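Local coordinates for protein putative cytosine/guanine deaminase (Unidentified, PDB 2PAJ) that catalyses the zinc-dependent hydrolytic deamination of pterins such as isoxanthopterin, converting a 2-amino-4-hydroxypteridine into the 2,4-dihydroxy compound with release of ammonium, at residues Asp136-Tyr139 with Val140-Pro143; Gln173-Gln176 with Leu177-Asp180; Pro219-Val222 with Leu223-Ser227. One frame throughout, in Å; residues are numbered along the deposited sequence.

Contact 1 of 3, residues Asp136-Tyr139 with Val140-Pro143; sequences DHNY and VYYP
Asn138, Val140 and Tyr141 have extended backbones, with a bend at Tyr139 between them, and the run follows an inverse gamma turn centred on His137, just after strand 131-136. Asn138 sets CG anti to its own N (chi1 -179°), and this swings the amide forward along the chain. Its OD1 receives Val140 N at 3.2 Å, with an almost straight N-H...O angle of 172°, although the N-H arrives well above the amide plane and not on a lone pair. A side-chain oxygen bonded to the N-H two residues on is an Asx turn, a role that suits asparagine because its short side chain carries a carbonyl oxygen to that N-H. The same OD1 lies 3.5 Å from Val140 CG1. The turn lies in a loop at the C-terminal end of a strand of the amidohydrolase barrel, where this family builds its metal site. The amide's other end meets Tyr141 at about a right angle, the two planes 45° apart, with Asn138 ND2 3.3 Å from Tyr141 CZ; the phenol oxygen is hydrogen-bonded to Ser150 OG in helix 149-159. The Tyr139 side chain comes within about 3 Å of that of Gln81, a probable substrate-binding residue, and its ring meets Phe80 edge-to-face, so a large aromatic suits this place beside the active site. His137 O accepts a hydrogen bond from ND1 of the zinc ligand His78, which probably helps to orient that ligand.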
ATOM      1  N   ASP A 136      -1.749  -3.958   4.060  1.00 55.73           N
ATOM      2  CA  ASP A 136      -0.935  -4.258   5.222  1.00 55.81           C
ATOM      3  C   ASP A 136      -0.596  -5.742   5.305  1.00 54.88           C
ATOM      4  O   ASP A 136      -1.469  -6.595   5.159  1.00 53.99           O
ATOM      5  CB  ASP A 136      -1.635  -3.814   6.507  1.00 56.24           C
ATOM      6  CG  ASP A 136      -0.817  -4.140   7.750  1.00 58.73           C
ATOM      7  OD1 ASP A 136       0.341  -3.675   7.853  1.00 56.26           O
ATOM      8  OD2 ASP A 136      -1.325  -4.874   8.626  1.00 61.07           O
ATOM      9  N   HIS A 137       0.689  -6.028   5.512  1.00 54.87           N
ATOM     10  CA  HIS A 137       1.179  -7.395   5.646  1.00 54.28           C
ATOM     11  C   HIS A 137       1.129  -7.648   7.144  1.00 53.66           C
ATOM     12  O   HIS A 137       2.138  -7.562   7.845  1.00 52.22           O
ATOM     13  CB  HIS A 137       2.617  -7.516   5.125  1.00 53.08           C
ATOM     14  CG  HIS A 137       3.092  -8.930   4.987  1.00 51.95           C
ATOM     15  ND1 HIS A 137       4.377  -9.252   4.606  1.00 52.56           N
ATOM     16  CD2 HIS A 137       2.451 -10.109   5.168  1.00 51.39           C
ATOM     17  CE1 HIS A 137       4.509 -10.564   4.558  1.00 49.44           C
ATOM     18  NE2 HIS A 137       3.354 -11.107   4.895  1.00 51.29           N
ATOM     19  N   ASN A 138      -0.076  -7.926   7.628  1.00 54.89           N
ATOM     20  CA  ASN A 138      -0.313  -8.171   9.041  1.00 55.75           C
ATOM     21  C   ASN A 138       0.095  -9.583   9.433  1.00 56.20           C
ATOM     22  O   ASN A 138      -0.271 -10.557   8.773  1.00 55.83           O
ATOM     23  CB  ASN A 138      -1.790  -7.921   9.370  1.00 55.86           C
ATOM     24  CG  ASN A 138      -2.108  -8.136  10.839  1.00 56.94           C
ATOM     25  OD1 ASN A 138      -1.237  -7.994  11.701  1.00 57.43           O
ATOM     26  ND2 ASN A 138      -3.368  -8.450  11.134  1.00 56.40           N
ATOM     27  N   TYR A 139       0.887  -9.694  10.495  1.00 57.56           N
ATOM     28  CA  TYR A 139       1.304 -11.009  10.935  1.00 58.65           C
ATOM     29  C   TYR A 139       1.218 -11.213  12.428  1.00 59.66           C
ATOM     30  O   TYR A 139       1.830 -12.133  12.991  1.00 60.55           O
ATOM     31  CB  TYR A 139       2.687 -11.376  10.389  1.00 58.05           C
ATOM     32  CG  TYR A 139       3.816 -10.461  10.760  1.00 58.49           C
ATOM     33  CD1 TYR A 139       4.305 -10.413  12.064  1.00 57.59           C
ATOM     34  CD2 TYR A 139       4.455  -9.711   9.781  1.00 59.38           C
ATOM     35  CE1 TYR A 139       5.404  -9.655  12.383  1.00 58.79           C
ATOM     36  CE2 TYR A 139       5.554  -8.945  10.076  1.00 60.91           C
ATOM     37  CZ  TYR A 139       6.027  -8.920  11.380  1.00 60.37           C
ATOM     38  OH  TYR A 139       7.124  -8.160  11.681  1.00 62.45           O
ATOM     39  N   VAL A 140       0.434 -10.364  13.077  1.00 59.74           N
ATOM     40  CA  VAL A 140       0.228 -10.571  14.493  1.00 61.50           C
ATOM     41  C   VAL A 140      -1.005 -11.489  14.591  1.00 61.49           C
ATOM     42  O   VAL A 140      -2.159 -11.071  14.428  1.00 60.07           O
ATOM     43  CB  VAL A 140       0.037  -9.241  15.275  1.00 61.97           C
ATOM     44  CG1 VAL A 140       0.753  -8.119  14.544  1.00 63.46           C
ATOM     45  CG2 VAL A 140      -1.417  -8.929  15.499  1.00 60.67           C
ATOM     46  N   TYR A 141      -0.709 -12.771  14.789  1.00 61.73           N
ATOM     47  CA  TYR A 141      -1.693 -13.835  14.924  1.00 61.89           C
ATOM     48  C   TYR A 141      -1.000 -14.901  15.770  1.00 62.97           C
ATOM     49  O   TYR A 141       0.213 -15.103  15.660  1.00 62.82           O
ATOM     50  CB  TYR A 141      -2.037 -14.422  13.559  1.00 61.76           C
ATOM     51  CG  TYR A 141      -2.739 -13.459  12.626  1.00 61.61           C
ATOM     52  CD1 TYR A 141      -4.032 -13.008  12.904  1.00 60.19           C
ATOM     53  CD2 TYR A 141      -2.106 -12.995  11.462  1.00 60.93           C
ATOM     54  CE1 TYR A 141      -4.674 -12.128  12.063  1.00 59.70           C
ATOM     55  CE2 TYR A 141      -2.743 -12.106  10.604  1.00 59.81           C
ATOM     56  CZ  TYR A 141      -4.024 -11.678  10.919  1.00 60.34           C
ATOM     57  OH  TYR A 141      -4.654 -10.772  10.116  1.00 59.95           O
ATOM     58  N   TYR A 142      -1.763 -15.575  16.622  1.00 63.81           N
ATOM     59  CA  TYR A 142      -1.218 -16.622  17.482  1.00 63.68           C
ATOM     60  C   TYR A 142      -2.369 -17.306  18.188  1.00 63.49           C
ATOM     61  O   TYR A 142      -3.386 -16.677  18.473  1.00 62.20           O
ATOM     62  CB  TYR A 142      -0.255 -16.026  18.506  1.00 65.42           C
ATOM     63  CG  TYR A 142      -0.874 -14.969  19.398  1.00 67.89           C
ATOM     64  CD1 TYR A 142      -1.440 -15.313  20.633  1.00 69.09           C
ATOM     65  CD2 TYR A 142      -0.843 -13.616  19.035  1.00 68.03           C
ATOM     66  CE1 TYR A 142      -1.945 -14.341  21.489  1.00 70.09           C
ATOM     67  CE2 TYR A 142      -1.345 -12.635  19.880  1.00 68.73           C
ATOM     68  CZ  TYR A 142      -1.889 -13.002  21.109  1.00 69.94           C
ATOM     69  OH  TYR A 142      -2.343 -12.033  21.974  1.00 70.13           O
ATOM     70  N   PRO A 143      -2.226 -18.609  18.468  1.00 63.82           N
ATOM     71  CA  PRO A 143      -3.281 -19.361  19.144  1.00 62.71           C
ATOM     72  C   PRO A 143      -3.847 -18.640  20.364  1.00 62.14           C
ATOM     73  O   PRO A 143      -3.104 -18.209  21.244  1.00 61.07           O
ATOM     74  CB  PRO A 143      -2.581 -20.663  19.501  1.00 63.01           C
ATOM     75  CG  PRO A 143      -1.641 -20.848  18.349  1.00 62.52           C
ATOM     76  CD  PRO A 143      -1.058 -19.469  18.191  1.00 63.21           C
TER

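Contact 2 of 3, residues Gln173-Gln176 with Leu177-Asp180; sequences QTRQ and LEAD
Arg175 and Glu178 face each other across an irregular surface loop, part of the long connection between strand 163-168 and helix 190-203 in the amidohydrolase barrel. No helix or strand forms here, the contact lies away from the zinc site, and the interactions that can be defined are mostly polar. The charged interaction is a salt bridge of 2.7 Å from Arg175 NH2 to Glu178 OE2. The Arg175 chain bends at chi2 (65°) and again further out, which brings its end back toward the chain although CB starts out pointing away. Glu178 OE2 approaches the guanidinium at its edge, in the plane of the group, while the carboxylate is turned steeply, 76° from that plane. Glu178 OE1 lies 3.1 Å from the same Arg175 NH2, so the acid meets one nitrogen and does not pair side by side with two. A long, flexible arginine suits an exposed position like this, since it can reach a partner three residues ahead. Leu177 O sits over one face of the guanidinium, where the N-H groups do not point at it, but the model is doubtful around this peptide.

The hydrogen bonds each stay on one side of the Gln176-Leu177 junction. Thr174 OG1 donates to Gln176 OE1 at 2.6 Å, in the carbonyl plane and on a lone pair; the same two side chains also touch Leu181. Asp180, whose short acid can fold back on the preceding main chain, receives Glu178 N on OD1 at 3.1 Å, the N-H...O angle being 163°.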
ATOM      1  N   GLN A 173       5.953 -22.552  11.551  1.00 66.47           N
ATOM      2  CA  GLN A 173       7.164 -22.927  12.265  1.00 69.74           C
ATOM      3  C   GLN A 173       7.927 -21.758  12.828  1.00 72.34           C
ATOM      4  O   GLN A 173       7.527 -20.601  12.660  1.00 72.88           O
ATOM      5  CB  GLN A 173       8.112 -23.745  11.401  1.00 69.57           C
ATOM      6  CG  GLN A 173       8.106 -23.412   9.958  1.00 67.66           C
ATOM      7  CD  GLN A 173       7.801 -24.642   9.181  1.00 67.50           C
ATOM      8  OE1 GLN A 173       6.744 -25.248   9.376  1.00 66.07           O
ATOM      9  NE2 GLN A 173       8.727 -25.053   8.320  1.00 67.69           N
ATOM     10  N   THR A 174       9.054 -22.071  13.470  1.00 76.34           N
ATOM     11  CA  THR A 174       9.884 -21.047  14.103  1.00 79.96           C
ATOM     12  C   THR A 174      11.162 -21.597  14.728  1.00 82.96           C
ATOM     13  O   THR A 174      12.250 -20.994  14.617  1.00 83.38           O
ATOM     14  CB  THR A 174       9.123 -20.353  15.248  1.00 79.17           C
ATOM     15  OG1 THR A 174      10.048 -19.554  16.000  1.00 79.50           O
ATOM     16  CG2 THR A 174       8.453 -21.401  16.170  1.00 77.33           C
ATOM     17  N   ARG A 175      10.999 -22.728  15.414  1.00 86.21           N
ATOM     18  CA  ARG A 175      12.078 -23.391  16.129  1.00 89.07           C
ATOM     19  C   ARG A 175      13.089 -22.452  16.782  1.00 89.76           C
ATOM     20  O   ARG A 175      14.302 -22.450  16.494  1.00 88.90           O
ATOM     21  CB  ARG A 175      12.759 -24.442  15.251  1.00 90.83           C
ATOM     22  CG  ARG A 175      12.438 -25.878  15.717  1.00 93.50           C
ATOM     23  CD  ARG A 175      10.931 -26.225  15.550  1.00 96.56           C
ATOM     24  NE  ARG A 175      10.210 -26.554  16.791  1.00 98.40           N
ATOM     25  CZ  ARG A 175       9.109 -25.914  17.208  1.00 99.64           C
ATOM     26  NH1 ARG A 175       8.611 -24.904  16.488  1.00 99.57           N
ATOM     27  NH2 ARG A 175       8.480 -26.298  18.323  1.00 99.37           N
ATOM     28  N   GLN A 176      12.488 -21.607  17.618  1.00 90.58           N
ATOM     29  CA  GLN A 176      13.141 -20.663  18.513  1.00 91.58           C
ATOM     30  C   GLN A 176      12.747 -21.577  19.695  1.00 92.00           C
ATOM     31  O   GLN A 176      13.016 -21.304  20.874  1.00 92.27           O
ATOM     32  CB  GLN A 176      12.351 -19.340  18.612  1.00 92.03           C
ATOM     33  CG  GLN A 176      12.468 -18.302  17.476  1.00 93.66           C
ATOM     34  CD  GLN A 176      11.447 -17.136  17.646  1.00 94.71           C
ATOM     35  OE1 GLN A 176      10.274 -17.249  17.244  1.00 94.69           O
ATOM     36  NE2 GLN A 176      11.895 -16.025  18.256  1.00 93.60           N
ATOM     37  N   LEU A 177      12.074 -22.664  19.290  1.00 91.76           N
ATOM     38  CA  LEU A 177      11.538 -23.757  20.108  1.00 92.04           C
ATOM     39  C   LEU A 177      10.064 -23.531  20.482  1.00 92.16           C
ATOM     40  O   LEU A 177       9.174 -23.806  19.659  1.00 92.09           O
ATOM     41  CB  LEU A 177      12.397 -24.016  21.366  1.00 91.93           C
ATOM     42  CG  LEU A 177      12.208 -25.417  21.988  1.00 91.52           C
ATOM     43  CD1 LEU A 177      12.153 -26.498  20.879  1.00 90.64           C
ATOM     44  CD2 LEU A 177      13.345 -25.691  22.975  1.00 91.39           C
ATOM     45  N   GLU A 178       9.791 -23.046  21.694  1.00 92.16           N
ATOM     46  CA  GLU A 178       8.403 -22.806  22.098  1.00 92.39           C
ATOM     47  C   GLU A 178       8.237 -22.341  23.542  1.00 92.28           C
ATOM     48  O   GLU A 178       7.691 -21.253  23.783  1.00 92.61           O
ATOM     49  CB  GLU A 178       7.571 -24.065  21.874  1.00 92.92           C
ATOM     50  CG  GLU A 178       8.258 -25.308  22.365  1.00 94.44           C
ATOM     51  CD  GLU A 178       8.180 -26.425  21.351  1.00 95.74           C
ATOM     52  OE1 GLU A 178       9.171 -27.194  21.235  1.00 96.54           O
ATOM     53  OE2 GLU A 178       7.118 -26.534  20.679  1.00 96.08           O
ATOM     54  N   ALA A 179       8.674 -23.170  24.493  1.00 91.69           N
ATOM     55  CA  ALA A 179       8.580 -22.841  25.920  1.00 91.13           C
ATOM     56  C   ALA A 179       9.359 -21.559  26.244  1.00 90.90           C
ATOM     57  O   ALA A 179       9.106 -20.894  27.263  1.00 90.68           O
ATOM     58  CB  ALA A 179       9.115 -23.999  26.754  1.00 90.91           C
ATOM     59  N   ASP A 180      10.322 -21.230  25.381  1.00 89.74           N
ATOM     60  CA  ASP A 180      11.128 -20.021  25.552  1.00 87.91           C
ATOM     61  C   ASP A 180      10.589 -18.987  24.561  1.00 85.30           C
ATOM     62  O   ASP A 180      11.324 -18.137  24.045  1.00 85.67           O
ATOM     63  CB  ASP A 180      12.608 -20.330  25.296  1.00 89.54           C
ATOM     64  CG  ASP A 180      12.836 -20.984  23.946  1.00 91.72           C
ATOM     65  OD1 ASP A 180      11.982 -21.827  23.536  1.00 91.85           O
ATOM     66  OD2 ASP A 180      13.866 -20.655  23.297  1.00 92.94           O
TER

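Contact 3 of 3, residues Pro219-Val222 with Leu223-Ser227; sequences PTTV and LYSIS
With chi1 at -63°, Ser225 holds OG anti to its carbonyl carbon, and from there the hydroxyl oxygen reaches back to Thr221; Thr221, for its part, sends CG2 anti to its backbone N and toward Tyr224. The bond that results runs from Thr221 N to Ser225 OG, 2.9 Å long and nearly straight at 166°. Serine suits the place because its short side chain carries a hydroxyl that can accept this N-H. Thr221 O accepts two N-H groups: Tyr224 N at 2.6 Å closes a beta turn with Val222 and Leu223 at its corners, and Ser225 N at 2.7 Å adds a bond from four residues on. The first donor is tilted 23° from the carbonyl plane and the second stands farther out of it. Thr221 CG2 meets the Tyr224 ring at its edge, 3.5 Å from CD1, while Pro219 CG and Ile226 CD1 join 4.1 Å apart, an apolar contact on buried residues. Leu223 leans its CD2 against Val222 CG1 (3.9 Å) and also touches helix 267-273. Ser247 OG lies within hydrogen-bonding reach of Pro219 O, Thr220 O and Val222 N. Farther on, Ser227 is the N-cap of helix 228-240, its OG accepting Glu230 N. The loop joins a strand to a helix of the amidohydrolase barrel, placing Thr221 about 4 Å, side chain to side chain, from the zinc ligand His248.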
ATOM      1  N   PRO A 219       1.904 -15.687   3.854  1.00 53.36           N
ATOM      2  CA  PRO A 219       2.825 -16.177   4.888  1.00 54.33           C
ATOM      3  C   PRO A 219       4.058 -15.251   4.934  1.00 54.38           C
ATOM      4  O   PRO A 219       4.776 -15.126   3.940  1.00 54.43           O
ATOM      5  CB  PRO A 219       3.176 -17.577   4.393  1.00 54.23           C
ATOM      6  CG  PRO A 219       1.934 -17.990   3.645  1.00 53.73           C
ATOM      7  CD  PRO A 219       1.574 -16.746   2.884  1.00 53.83           C
ATOM      8  N   THR A 220       4.303 -14.618   6.078  1.00 54.65           N
ATOM      9  CA  THR A 220       5.419 -13.675   6.231  1.00 54.88           C
ATOM     10  C   THR A 220       6.631 -13.848   5.304  1.00 54.19           C
ATOM     11  O   THR A 220       6.766 -13.120   4.321  1.00 53.62           O
ATOM     12  CB  THR A 220       5.896 -13.649   7.677  1.00 54.87           C
ATOM     13  OG1 THR A 220       4.758 -13.773   8.542  1.00 54.27           O
ATOM     14  CG2 THR A 220       6.599 -12.317   7.968  1.00 51.81           C
ATOM     15  N   THR A 221       7.522 -14.780   5.633  1.00 54.05           N
ATOM     16  CA  THR A 221       8.696 -15.054   4.799  1.00 53.34           C
ATOM     17  C   THR A 221       8.526 -16.484   4.326  1.00 52.82           C
ATOM     18  O   THR A 221       9.058 -17.421   4.909  1.00 53.92           O
ATOM     19  CB  THR A 221      10.015 -14.925   5.583  1.00 52.26           C
ATOM     20  OG1 THR A 221      10.030 -13.670   6.270  1.00 52.44           O
ATOM     21  CG2 THR A 221      11.215 -14.991   4.629  1.00 49.13           C
ATOM     22  N   VAL A 222       7.760 -16.626   3.259  1.00 51.51           N
ATOM     23  CA  VAL A 222       7.430 -17.916   2.683  1.00 53.02           C
ATOM     24  C   VAL A 222       8.520 -19.007   2.698  1.00 54.66           C
ATOM     25  O   VAL A 222       8.204 -20.190   2.838  1.00 55.51           O
ATOM     26  CB  VAL A 222       6.883 -17.711   1.245  1.00 52.22           C
ATOM     27  CG1 VAL A 222       8.002 -17.815   0.223  1.00 52.61           C
ATOM     28  CG2 VAL A 222       5.764 -18.687   0.973  1.00 51.99           C
ATOM     29  N   LEU A 223       9.789 -18.640   2.560  1.00 55.37           N
ATOM     30  CA  LEU A 223      10.836 -19.660   2.576  1.00 56.24           C
ATOM     31  C   LEU A 223      11.281 -20.009   3.994  1.00 56.49           C
ATOM     32  O   LEU A 223      12.241 -20.750   4.177  1.00 55.89           O
ATOM     33  CB  LEU A 223      12.054 -19.209   1.771  1.00 56.89           C
ATOM     34  CG  LEU A 223      11.828 -18.818   0.313  1.00 58.70           C
ATOM     35  CD1 LEU A 223      13.170 -18.488  -0.332  1.00 59.32           C
ATOM     36  CD2 LEU A 223      11.139 -19.952  -0.434  1.00 58.94           C
ATOM     37  N   TYR A 224      10.598 -19.460   4.994  1.00 56.59           N
ATOM     38  CA  TYR A 224      10.930 -19.740   6.387  1.00 56.61           C
ATOM     39  C   TYR A 224       9.687 -19.917   7.253  1.00 55.66           C
ATOM     40  O   TYR A 224       9.608 -20.845   8.040  1.00 56.40           O
ATOM     41  CB  TYR A 224      11.821 -18.632   6.967  1.00 58.88           C
ATOM     42  CG  TYR A 224      13.191 -18.562   6.325  1.00 62.24           C
ATOM     43  CD1 TYR A 224      13.533 -17.506   5.468  1.00 64.08           C
ATOM     44  CD2 TYR A 224      14.131 -19.583   6.527  1.00 64.84           C
ATOM     45  CE1 TYR A 224      14.763 -17.472   4.821  1.00 65.84           C
ATOM     46  CE2 TYR A 224      15.366 -19.556   5.888  1.00 67.22           C
ATOM     47  CZ  TYR A 224      15.673 -18.497   5.033  1.00 67.34           C
ATOM     48  OH  TYR A 224      16.891 -18.485   4.383  1.00 68.58           O
ATOM     49  N   SER A 225       8.704 -19.040   7.096  1.00 55.90           N
ATOM     50  CA  SER A 225       7.482 -19.118   7.899  1.00 55.46           C
ATOM     51  C   SER A 225       6.731 -20.440   7.729  1.00 55.88           C
ATOM     52  O   SER A 225       6.013 -20.876   8.629  1.00 54.74           O
ATOM     53  CB  SER A 225       6.532 -17.965   7.532  1.00 54.25           C
ATOM     54  OG  SER A 225       7.106 -16.707   7.824  1.00 54.82           O
ATOM     55  N   ILE A 226       6.933 -21.082   6.583  1.00 56.04           N
ATOM     56  CA  ILE A 226       6.225 -22.305   6.251  1.00 55.32           C
ATOM     57  C   ILE A 226       7.044 -23.392   5.527  1.00 55.91           C
ATOM     58  O   ILE A 226       8.031 -23.102   4.851  1.00 55.62           O
ATOM     59  CB  ILE A 226       4.979 -21.896   5.429  1.00 56.17           C
ATOM     60  CG1 ILE A 226       3.784 -21.859   6.372  1.00 58.04           C
ATOM     61  CG2 ILE A 226       4.795 -22.771   4.203  1.00 56.47           C
ATOM     62  CD1 ILE A 226       2.500 -21.424   5.725  1.00 61.86           C
ATOM     63  N   SER A 227       6.626 -24.648   5.672  1.00 55.60           N
ATOM     64  CA  SER A 227       7.321 -25.756   5.023  1.00 56.06           C
ATOM     65  C   SER A 227       7.058 -25.722   3.515  1.00 57.08           C
ATOM     66  O   SER A 227       6.020 -25.235   3.079  1.00 57.66           O
ATOM     67  CB  SER A 227       6.835 -27.089   5.590  1.00 54.90           C
ATOM     68  OG  SER A 227       5.500 -27.344   5.190  1.00 55.93           O
TER

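How the contacts relate
The three contacts come in series along the chain, in loops that follow strands 131-136, 163-168 and 213-217, which lie side by side and parallel in the barrel. Contact 3 touches both others. Its centre is 13 Å from that of contact 1, where His137 and Tyr139 pack on Thr220, and 15 Å from that of contact 2, where Gln173 rests against the Tyr224-Ser227 end. Contacts 1 and 2 do not touch, staying about 10 Å apart at their nearest atoms, with centres 17 Å apart. Contacts 1 and 3 border the zinc site, the side chains of Tyr139 and Thr220 coming to about 6 and 7 Å from the zinc ion, whereas contact 2 lies out on the surface.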